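Local coordinates for protein acarbose Kinase Mak1 (Uncultured bacterium, PDB 6WB4) that probably phosphorylates the antidiabetic drug acarbose with ATP, as a pfkB-family carbohydrate kinase encoded by the human microbiome, at residues 59-65 / 302-306; 257-263 / 296-302. One frame throughout, in Å; residues are numbered along the deposited sequence.

Contact 1 (59-65 / 302-306). With CA (calcium ion), chain J; AC1 (4,6-dideoxy-4-{[(1S,4R,5S,6S)-4,5,6-trihydroxy-3-(hydroxymethyl)cyclohex-2-en-1-yl]amino}-alpha-D-glucopyranose), chain D.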
ATOM      1  N   VAL B  59      -1.412   3.014   8.017  1.00 66.69           N
ATOM      2  CA  VAL B  59      -1.257   3.972   9.118  1.00 59.22           C
ATOM      3  C   VAL B  59      -0.679   5.320   8.677  1.00 62.79           C
ATOM      4  O   VAL B  59      -0.171   5.464   7.563  1.00 64.20           O
ATOM      5  CB  VAL B  59      -0.357   3.422  10.253  1.00 55.40           C
ATOM      6  CG1 VAL B  59      -0.820   2.048  10.707  1.00 63.59           C
ATOM      7  CG2 VAL B  59       1.097   3.412   9.835  1.00 50.87           C
ATOM      8  N   VAL B  60      -0.740   6.296   9.577  1.00 59.52           N
ATOM      9  CA  VAL B  60      -0.098   7.585   9.366  1.00 62.48           C
ATOM     10  C   VAL B  60       1.396   7.378   9.486  1.00 48.35           C
ATOM     11  O   VAL B  60       1.849   6.653  10.363  1.00 59.69           O
ATOM     12  CB  VAL B  60      -0.584   8.648  10.404  1.00 49.26           C
ATOM     13  CG1 VAL B  60      -0.021  10.032  10.106  1.00 44.64           C
ATOM     14  CG2 VAL B  60      -2.090   8.669  10.476  1.00 45.43           C
ATOM     15  N   GLY B  61       2.169   7.952   8.571  1.00 45.96           N
ATOM     16  CA  GLY B  61       3.606   7.758   8.612  1.00 55.34           C
ATOM     17  C   GLY B  61       4.217   8.403   9.846  1.00 66.30           C
ATOM     18  O   GLY B  61       3.501   8.818  10.754  1.00 70.03           O
ATOM     19  N   HIS B  62       5.531   8.577   9.860  1.00 63.52           N
ATOM     20  CA  HIS B  62       6.164   9.110  11.059  1.00 64.99           C
ATOM     21  C   HIS B  62       6.871  10.448  10.860  1.00 63.51           C
ATOM     22  O   HIS B  62       7.358  11.042  11.822  1.00 57.98           O
ATOM     23  CB  HIS B  62       7.156   8.080  11.615  1.00 60.04           C
ATOM     24  CG  HIS B  62       8.357   7.864  10.743  1.00 67.80           C
ATOM     25  ND1 HIS B  62       9.345   8.812  10.587  1.00 66.29           N
ATOM     26  CD2 HIS B  62       8.729   6.808   9.983  1.00 77.77           C
ATOM     27  CE1 HIS B  62      10.268   8.354   9.760  1.00 69.59           C
ATOM     28  NE2 HIS B  62       9.919   7.139   9.381  1.00 77.39           N
ATOM     29  N   THR B  63       6.876  10.947   9.631  1.00 60.54           N
ATOM     30  CA  THR B  63       7.810  11.987   9.241  1.00 74.87           C
ATOM     31  C   THR B  63       7.562  13.312   9.969  1.00 79.70           C
ATOM     32  O   THR B  63       8.502  13.926  10.524  1.00 81.53           O
ATOM     33  CB  THR B  63       7.734  12.198   7.718  1.00 71.03           C
ATOM     34  OG1 THR B  63       8.020  10.957   7.065  1.00 71.44           O
ATOM     35  CG2 THR B  63       8.717  13.262   7.256  1.00 59.79           C
ATOM     36  N   GLY B  64       6.319  13.775   9.945  1.00 63.98           N
ATOM     37  CA  GLY B  64       5.978  14.955  10.727  1.00 69.15           C
ATOM     38  C   GLY B  64       5.354  14.477  12.025  1.00 59.97           C
ATOM     39  O   GLY B  64       5.550  15.021  13.099  1.00 46.58           O
ATOM     40  N   ASN B  65       4.650  13.365  11.895  1.00 59.60           N
ATOM     41  CA  ASN B  65       3.833  12.802  12.944  1.00 45.36           C
ATOM     42  C   ASN B  65       4.594  12.290  14.167  1.00 55.01           C
ATOM     43  O   ASN B  65       4.120  12.399  15.293  1.00 57.66           O
ATOM     44  CB  ASN B  65       3.000  11.673  12.326  1.00 45.79           C
ATOM     45  CG  ASN B  65       2.122  10.984  13.330  1.00 49.83           C
ATOM     46  OD1 ASN B  65       1.236  11.594  13.924  1.00 61.52           O
ATOM     47  ND2 ASN B  65       2.357   9.693  13.522  1.00 56.56           N
ATOM     48  N   GLY B 302       7.807  -1.204  15.058  1.00 85.07           N
ATOM     49  CA  GLY B 302       7.110  -0.181  14.293  1.00 72.67           C
ATOM     50  C   GLY B 302       7.933   1.090  14.294  1.00 83.28           C
ATOM     51  O   GLY B 302       8.984   1.141  14.936  1.00 82.45           O
ATOM     52  N   THR B 303       7.472   2.125  13.597  1.00 90.93           N
ATOM     53  CA  THR B 303       8.243   3.367  13.555  1.00 94.98           C
ATOM     54  C   THR B 303       7.741   4.427  14.531  1.00101.78           C
ATOM     55  O   THR B 303       8.539   5.176  15.092  1.00105.82           O
ATOM     56  CB  THR B 303       8.264   3.985  12.139  1.00 93.03           C
ATOM     57  OG1 THR B 303       6.924   4.251  11.707  1.00 97.31           O
ATOM     58  CG2 THR B 303       8.951   3.046  11.148  1.00 90.01           C
ATOM     59  N   HIS B 304       6.427   4.503  14.728  1.00 98.00           N
ATOM     60  CA  HIS B 304       5.859   5.451  15.689  1.00 81.68           C
ATOM     61  C   HIS B 304       4.857   4.766  16.614  1.00 86.62           C
ATOM     62  O   HIS B 304       3.700   5.176  16.710  1.00 83.10           O
ATOM     63  CB  HIS B 304       5.204   6.645  14.968  1.00 77.88           C
ATOM     64  CG  HIS B 304       4.086   6.271  14.041  1.00 86.65           C
ATOM     65  ND1 HIS B 304       2.767   6.230  14.442  1.00 87.39           N
ATOM     66  CD2 HIS B 304       4.091   5.925  12.732  1.00 89.71           C
ATOM     67  CE1 HIS B 304       2.009   5.872  13.421  1.00 81.87           C
ATOM     68  NE2 HIS B 304       2.788   5.679  12.372  1.00 88.83           N
ATOM     69  N   THR B 305       5.304   3.734  17.318  1.00 89.49           N
ATOM     70  CA  THR B 305       4.386   2.955  18.143  1.00 87.94           C
ATOM     71  C   THR B 305       4.258   3.424  19.593  1.00 84.99           C
ATOM     72  O   THR B 305       3.159   3.455  20.151  1.00 93.42           O
ATOM     73  CB  THR B 305       4.797   1.476  18.159  1.00 78.98           C
ATOM     74  OG1 THR B 305       5.050   1.041  16.815  1.00 86.25           O
ATOM     75  CG2 THR B 305       3.687   0.638  18.753  1.00 65.74           C
ATOM     76  N   SER B 306       5.377   3.787  20.202  1.00 63.55           N
ATOM     77  CA  SER B 306       5.380   4.101  21.620  1.00 59.06           C
ATOM     78  C   SER B 306       6.424   5.150  21.974  1.00 56.87           C
ATOM     79  O   SER B 306       7.574   5.049  21.557  1.00 56.96           O
ATOM     80  CB  SER B 306       5.619   2.832  22.435  1.00 60.32           C
ATOM     81  OG  SER B 306       5.608   3.121  23.821  1.00 72.88           O
TER
HETATM   82 CA    CA J 304      10.378  15.692  10.939  1.00 60.33          CA
HETATM   83  C1  AC1 D   3      14.354  13.668   2.778  0.91124.36           C
HETATM   84  O2  AC1 D   3      16.072  12.166   1.957  0.91138.11           O
HETATM   85  C2  AC1 D   3      15.116  12.373   3.007  0.91132.98           C
HETATM   86  C4A AC1 D   3      11.458   6.995   5.899  0.91108.72           C
HETATM   87  C3  AC1 D   3      14.184  11.171   3.109  0.91130.94           C
HETATM   88  O3  AC1 D   3      14.944  10.073   3.634  0.91128.26           O
HETATM   89  C4  AC1 D   3      12.971  11.430   4.008  0.91123.18           C
HETATM   90  N4A AC1 D   3      11.911  10.491   3.668  0.91126.93           N
HETATM   91  C5  AC1 D   3      12.413  12.854   3.921  0.91109.19           C
HETATM   92  O5  AC1 D   3      13.439  13.841   3.859  0.91116.90           O
HETATM   93  C6  AC1 D   3      11.562  13.182   5.142  0.91 89.56           C
HETATM   94  C1B AC1 D   3      12.014   9.100   4.080  0.91124.07           C
HETATM   95  C2B AC1 D   3      10.646   8.400   4.034  0.91122.40           C
HETATM   96  O2B AC1 D   3       9.625   9.321   3.622  0.91126.25           O
HETATM   97  C3B AC1 D   3      10.256   7.755   5.362  0.91117.53           C
HETATM   98  O3B AC1 D   3       9.124   6.887   5.193  0.91124.10           O
HETATM   99  O4  AC1 D   3      11.112   6.166   7.012  0.91111.77           O
HETATM  100  C5B AC1 D   3      12.392   8.075   6.318  0.91106.48           C
HETATM  101  C7B AC1 D   3      12.690   9.023   5.434  0.91114.54           C
HETATM  102  C6B AC1 D   3      12.967   8.148   7.709  0.91111.31           C
HETATM  103  O6B AC1 D   3      12.830   9.495   8.186  0.91112.72           O
HETATM  104  O   HOH W   1      11.710  15.557   9.188  1.00 74.90           O
HETATM  105  O   HOH W   2      12.060  14.837  12.444  1.00 55.71           O
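His62 and Thr303 pack together at the sugar pocket of this pfkB-family kinase, where the strand 57-60 of a small four-stranded sheet turns into helix 65-73 and meets the loop 302-306. The edge of the His62 ring faces the unsaturated cyclitol of the bound acarbose unit: His62 NE2 lies 2.8 Å from AC1 O4, a hydrogen bond in which either atom may be the donor. His62 CD2 rests 3.6 Å from Thr303 OG1, which lies obliquely to the ring, the two side chains crossing at about a right angle. With CG between the backbone N and carbonyl carbon (chi1 68°), the His62 ring swings to the threonine and the sugar together. Next along the turn, Thr63 brings CG2 within 3.5 Å of AC1 C6, while its carbonyl O binds the calcium ion at 2.6 Å; two waters are further ligands. The His304 ring fits against the strand end and the turn. Asn65 ND2 stands over one face, 3.6 Å from His304 ND1, with amide and ring planes 88° apart, and Gly61 O lies over that same face. A weak bond of 3.1 Å from Asn65 ND2 to Gly61 O ties the start of the helix back to the turn. At the ring's edge, Val59 CG2 is 3.8 Å from His304 NE2. The same nitrogen lies close to Val60 O, but the modelled contact is too short and too bent to be trusted in detail. Farther out, His62 ND1 makes a weak hydrogen bond to Asp267 OD2, and Arg126 of strand 126-131 touches both His62 and Thr303. Helix 88-100 covers Val60 and Asn65 through Ala96 and Tyr97, and Val59 and Gly61 hydrogen-bond through their backbones to Asp35 and Gly33.

Contact 2 (257-263 / 296-302). With ATP (adenosine-5'-triphosphate), chain H.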
ATOM      1  N   ARG B 257      13.709  -3.725  27.753  1.00 71.76           N
ATOM      2  CA  ARG B 257      13.368  -3.232  26.424  1.00 74.30           C
ATOM      3  C   ARG B 257      14.548  -3.306  25.472  1.00 78.87           C
ATOM      4  O   ARG B 257      15.106  -2.274  25.092  1.00 77.57           O
ATOM      5  CB  ARG B 257      12.861  -1.791  26.489  1.00 63.93           C
ATOM      6  CG  ARG B 257      11.381  -1.673  26.802  1.00 75.55           C
ATOM      7  CD  ARG B 257      10.927  -0.224  26.760  1.00 75.90           C
ATOM      8  NE  ARG B 257      10.793   0.281  25.397  1.00 75.83           N
ATOM      9  CZ  ARG B 257       9.646   0.319  24.726  1.00 79.62           C
ATOM     10  NH1 ARG B 257       8.527  -0.118  25.293  1.00 65.38           N
ATOM     11  NH2 ARG B 257       9.615   0.798  23.487  1.00 87.84           N
ATOM     12  N   PRO B 258      14.927  -4.526  25.068  1.00 61.63           N
ATOM     13  CA  PRO B 258      16.070  -4.611  24.165  1.00 64.18           C
ATOM     14  C   PRO B 258      15.720  -4.021  22.800  1.00 66.48           C
ATOM     15  O   PRO B 258      14.540  -3.831  22.495  1.00 65.91           O
ATOM     16  CB  PRO B 258      16.345  -6.123  24.083  1.00 61.38           C
ATOM     17  CG  PRO B 258      15.012  -6.766  24.321  1.00 55.93           C
ATOM     18  CD  PRO B 258      14.296  -5.837  25.305  1.00 57.30           C
ATOM     19  N   VAL B 259      16.738  -3.687  22.019  1.00 68.33           N
ATOM     20  CA  VAL B 259      16.541  -3.139  20.685  1.00 68.34           C
ATOM     21  C   VAL B 259      15.877  -4.139  19.730  1.00 70.05           C
ATOM     22  O   VAL B 259      16.340  -5.272  19.568  1.00 73.81           O
ATOM     23  CB  VAL B 259      17.883  -2.674  20.081  1.00 68.86           C
ATOM     24  CG1 VAL B 259      17.677  -2.085  18.693  1.00 55.92           C
ATOM     25  CG2 VAL B 259      18.546  -1.666  21.004  1.00 66.30           C
ATOM     26  N   VAL B 260      14.787  -3.711  19.103  1.00 69.05           N
ATOM     27  CA  VAL B 260      14.086  -4.543  18.138  1.00 69.17           C
ATOM     28  C   VAL B 260      13.888  -3.826  16.795  1.00 70.83           C
ATOM     29  O   VAL B 260      13.898  -4.465  15.760  1.00 80.16           O
ATOM     30  CB  VAL B 260      12.719  -5.007  18.692  1.00 75.58           C
ATOM     31  CG1 VAL B 260      12.913  -6.030  19.804  1.00 68.27           C
ATOM     32  CG2 VAL B 260      11.897  -3.814  19.182  1.00 70.94           C
ATOM     33  N   ASP B 261      13.676  -2.512  16.816  1.00 82.17           N
ATOM     34  CA  ASP B 261      13.499  -1.737  15.584  1.00 81.94           C
ATOM     35  C   ASP B 261      13.928  -0.273  15.761  1.00 84.38           C
ATOM     36  O   ASP B 261      13.328   0.465  16.545  1.00 76.92           O
ATOM     37  CB  ASP B 261      12.040  -1.817  15.122  1.00 76.64           C
ATOM     38  CG  ASP B 261      11.794  -1.089  13.814  1.00 84.66           C
ATOM     39  OD1 ASP B 261      12.775  -0.786  13.098  1.00 96.25           O
ATOM     40  OD2 ASP B 261      10.611  -0.839  13.489  1.00 76.97           O
ATOM     41  N   SER B 262      14.948   0.148  15.016  1.00 85.50           N
ATOM     42  CA  SER B 262      15.503   1.494  15.166  1.00 74.80           C
ATOM     43  C   SER B 262      14.977   2.516  14.150  1.00 73.93           C
ATOM     44  O   SER B 262      15.504   3.621  14.058  1.00 75.14           O
ATOM     45  CB  SER B 262      17.031   1.445  15.095  1.00 72.15           C
ATOM     46  OG  SER B 262      17.470   1.083  13.798  1.00 88.78           O
ATOM     47  N   ASN B 263      13.927   2.172  13.414  1.00 74.43           N
ATOM     48  CA  ASN B 263      13.352   3.124  12.473  1.00 87.51           C
ATOM     49  C   ASN B 263      12.348   4.031  13.150  1.00 90.70           C
ATOM     50  O   ASN B 263      11.384   3.569  13.756  1.00 98.90           O
ATOM     51  CB  ASN B 263      12.679   2.414  11.293  1.00 91.89           C
ATOM     52  CG  ASN B 263      13.667   2.001  10.223  1.00 89.55           C
ATOM     53  OD1 ASN B 263      14.072   0.842  10.150  1.00 90.79           O
ATOM     54  ND2 ASN B 263      14.076   2.960   9.393  1.00 82.67           N
ATOM     55  N   TRP B 296      14.070   4.387  23.773  1.00 65.73           N
ATOM     56  CA  TRP B 296      12.722   3.896  23.988  1.00 66.88           C
ATOM     57  C   TRP B 296      12.093   3.449  22.680  1.00 69.18           C
ATOM     58  O   TRP B 296      11.586   2.326  22.576  1.00 70.92           O
ATOM     59  CB  TRP B 296      11.857   4.969  24.644  1.00 55.68           C
ATOM     60  CG  TRP B 296      10.498   4.480  24.995  1.00 52.88           C
ATOM     61  CD1 TRP B 296       9.362   4.558  24.238  1.00 49.56           C
ATOM     62  CD2 TRP B 296      10.135   3.801  26.198  1.00 57.13           C
ATOM     63  NE1 TRP B 296       8.303   3.980  24.914  1.00 55.08           N
ATOM     64  CE2 TRP B 296       8.759   3.503  26.116  1.00 54.27           C
ATOM     65  CE3 TRP B 296      10.840   3.421  27.344  1.00 50.47           C
ATOM     66  CZ2 TRP B 296       8.084   2.846  27.135  1.00 61.39           C
ATOM     67  CZ3 TRP B 296      10.169   2.772  28.350  1.00 46.00           C
ATOM     68  CH2 TRP B 296       8.804   2.489  28.242  1.00 48.84           C
ATOM     69  N   ALA B 297      12.175   4.315  21.674  1.00 65.78           N
ATOM     70  CA  ALA B 297      11.624   4.023  20.353  1.00 68.13           C
ATOM     71  C   ALA B 297      12.193   2.726  19.777  1.00 64.62           C
ATOM     72  O   ALA B 297      11.469   1.939  19.174  1.00 64.74           O
ATOM     73  CB  ALA B 297      11.891   5.183  19.404  1.00 68.64           C
ATOM     74  N   CYS B 298      13.489   2.511  19.967  1.00 61.78           N
ATOM     75  CA  CYS B 298      14.156   1.333  19.429  1.00 68.49           C
ATOM     76  C   CYS B 298      13.652   0.011  20.007  1.00 76.12           C
ATOM     77  O   CYS B 298      13.789  -1.038  19.377  1.00 77.89           O
ATOM     78  CB  CYS B 298      15.655   1.446  19.657  1.00 71.84           C
ATOM     79  SG  CYS B 298      16.412   2.665  18.609  1.00 74.57           S
ATOM     80  N   GLY B 299      13.053   0.065  21.192  1.00 74.24           N
ATOM     81  CA  GLY B 299      12.580  -1.141  21.847  1.00 61.61           C
ATOM     82  C   GLY B 299      11.133  -1.434  21.525  1.00 65.99           C
ATOM     83  O   GLY B 299      10.504  -2.283  22.149  1.00 82.56           O
ATOM     84  N   THR B 300      10.602  -0.712  20.550  1.00 69.71           N
ATOM     85  CA  THR B 300       9.220  -0.879  20.137  1.00 77.23           C
ATOM     86  C   THR B 300       9.224  -1.349  18.682  1.00 87.39           C
ATOM     87  O   THR B 300      10.116  -1.007  17.904  1.00101.43           O
ATOM     88  CB  THR B 300       8.398   0.433  20.298  1.00 90.46           C
ATOM     89  OG1 THR B 300       7.029   0.115  20.574  1.00 94.17           O
ATOM     90  CG2 THR B 300       8.459   1.305  19.046  1.00 90.72           C
ATOM     91  N   LEU B 301       8.253  -2.175  18.328  1.00 88.56           N
ATOM     92  CA  LEU B 301       8.163  -2.681  16.971  1.00 90.39           C
ATOM     93  C   LEU B 301       7.296  -1.696  16.184  1.00 92.50           C
ATOM     94  O   LEU B 301       6.176  -1.385  16.590  1.00 93.56           O
ATOM     95  CB  LEU B 301       7.576  -4.092  16.965  1.00 94.32           C
ATOM     96  CG  LEU B 301       8.107  -5.096  15.941  1.00103.14           C
ATOM     97  CD1 LEU B 301       9.598  -4.907  15.730  1.00105.59           C
ATOM     98  CD2 LEU B 301       7.814  -6.515  16.404  1.00104.59           C
ATOM     99  N   GLY B 302       7.807  -1.204  15.058  1.00 85.07           N
ATOM    100  CA  GLY B 302       7.110  -0.181  14.293  1.00 72.67           C
ATOM    101  C   GLY B 302       7.933   1.090  14.294  1.00 83.28           C
ATOM    102  O   GLY B 302       8.984   1.141  14.936  1.00 82.45           O
TER
HETATM  103  PG  ATP H 302      14.853   8.512  10.698  0.84197.01           P
HETATM  104  O1G ATP H 302      14.596   7.038  10.480  0.84196.83           O
HETATM  105  O2G ATP H 302      15.527   9.213   9.541  0.84196.21           O
HETATM  106  O3G ATP H 302      13.686   9.264  11.290  0.84190.67           O
HETATM  107  PB  ATP H 302      17.470   8.022  11.613  0.84204.80           P
HETATM  108  O1B ATP H 302      17.411   6.629  11.029  0.84204.81           O
HETATM  109  O2B ATP H 302      18.247   9.109  10.905  0.84198.26           O
HETATM  110  O3B ATP H 302      15.964   8.542  11.862  0.84220.98           O
HETATM  111  PA  ATP H 302      19.414   7.215  13.486  0.84214.78           P
HETATM  112  O1A ATP H 302      20.531   8.068  12.927  0.84210.75           O
HETATM  113  O2A ATP H 302      19.335   5.753  13.112  0.84212.69           O
HETATM  114  O3A ATP H 302      18.011   7.918  13.125  0.84214.41           O
HETATM  115  O5' ATP H 302      19.425   7.333  15.096  0.84144.03           O
HETATM  116  C5' ATP H 302      18.869   8.485  15.739  0.84137.72           C
HETATM  117  C4' ATP H 302      19.094   8.471  17.252  0.84129.89           C
HETATM  118  O4' ATP H 302      18.285   7.474  17.885  0.84128.41           O
HETATM  119  C3' ATP H 302      20.538   8.187  17.638  0.84126.90           C
HETATM  120  O3' ATP H 302      21.229   9.390  17.972  0.84129.06           O
HETATM  121  C2' ATP H 302      20.453   7.281  18.849  0.84124.80           C
HETATM  122  O2' ATP H 302      20.682   8.017  20.056  0.84118.30           O
HETATM  123  C1' ATP H 302      19.045   6.713  18.828  0.84128.33           C
HETATM  124  N9  ATP H 302      19.203   5.338  18.306  0.84133.46           N
HETATM  125  C8  ATP H 302      18.944   4.942  17.043  0.84136.46           C
HETATM  126  N7  ATP H 302      19.211   3.622  16.875  0.84135.31           N
HETATM  127  C5  ATP H 302      19.660   3.157  18.056  0.84131.94           C
HETATM  128  C6  ATP H 302      20.117   1.852  18.576  0.84125.83           C
HETATM  129  N6  ATP H 302      20.145   0.762  17.775  0.84124.55           N
HETATM  130  N1  ATP H 302      20.502   1.792  19.870  0.84125.78           N
HETATM  131  C2  ATP H 302      20.473   2.874  20.673  0.84122.95           C
HETATM  132  N3  ATP H 302      20.069   4.090  20.270  0.84120.33           N
HETATM  133  C4  ATP H 302      19.656   4.291  18.996  0.84129.16           C
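Cys298 and Ser262 touch beside the adenine of ATP, the sulfur over the face of the base with Cys298 SG 3.3 Å from ATP C5, and Ser262 CB 3.6 Å from ATP N7. Val259 adds to this patch, its CG1 lying near the exocyclic N6 and against Cys298 CB. One carbonyl ties the loop to segment 296-302: Cys298 O accepts from Val260 N at 2.9 Å and from Asp261 N at 3.0 Å, the two donors arriving from opposite faces of its plane. This is the nucleotide end of the ribokinase-like fold, where the loop 257-263 leads into helix 265-280. Asp261 shapes that approach with both carboxylate oxygens. Asp261 OD1 accepts from Asn263 N at 3.2 Å, forming an Asx turn in which Asn263 N comes from above the carboxylate plane, and Asp261 OD2 presents its anti lone pair to Gly302 N, also at 3.2 Å. CG anti to the backbone N (chi1 -177°) turns the carboxylate to Gly302, while CB packs on Leu301 CD1. At the other end of the loop Arg257 packs on Trp296 of helix 283-298. Bent at chi3 (76°), the side chain lays its guanidinium flat on the Trp296 ring, centres 3.8 Å apart and planes 5° apart, a cation-pi stack with CD added as a CH-pi contact. Arg257 NH2 donates to Trp296 O at 2.7 Å, on the face opposite to that used by Gly299 N, while Gly299 O covers the other side of the guanidinium. Outside the pair, Trp296 NE1 bonds to Ser306, and Ala265 and Ser268 of helix 265-280 back Cys298 and Ala297.

In the fold
The two contacts lie 13 Å apart, centre to centre. In sequence the segments of contact 2 fall between those of contact 1, overlapping at Gly302: strand 57-60 comes early, then 257-263, helices 265-280 and 283-298, and finally the run 296-306. That single run goes from beside the adenine to the back of the His62 turn, which carries the sugar and calcium contacts, so the small sheet and the nucleotide-binding helices are joined through one loop before helix 310-318. The contacts also touch directly: Ser306 OG probably hydrogen-bonds Trp296 NE1, and Thr303 packs on Asn263. The 59-65 side of contact 1 lines the glycan pocket, probably that of the phosphate acceptor, and contact 2 part of the ATP pocket.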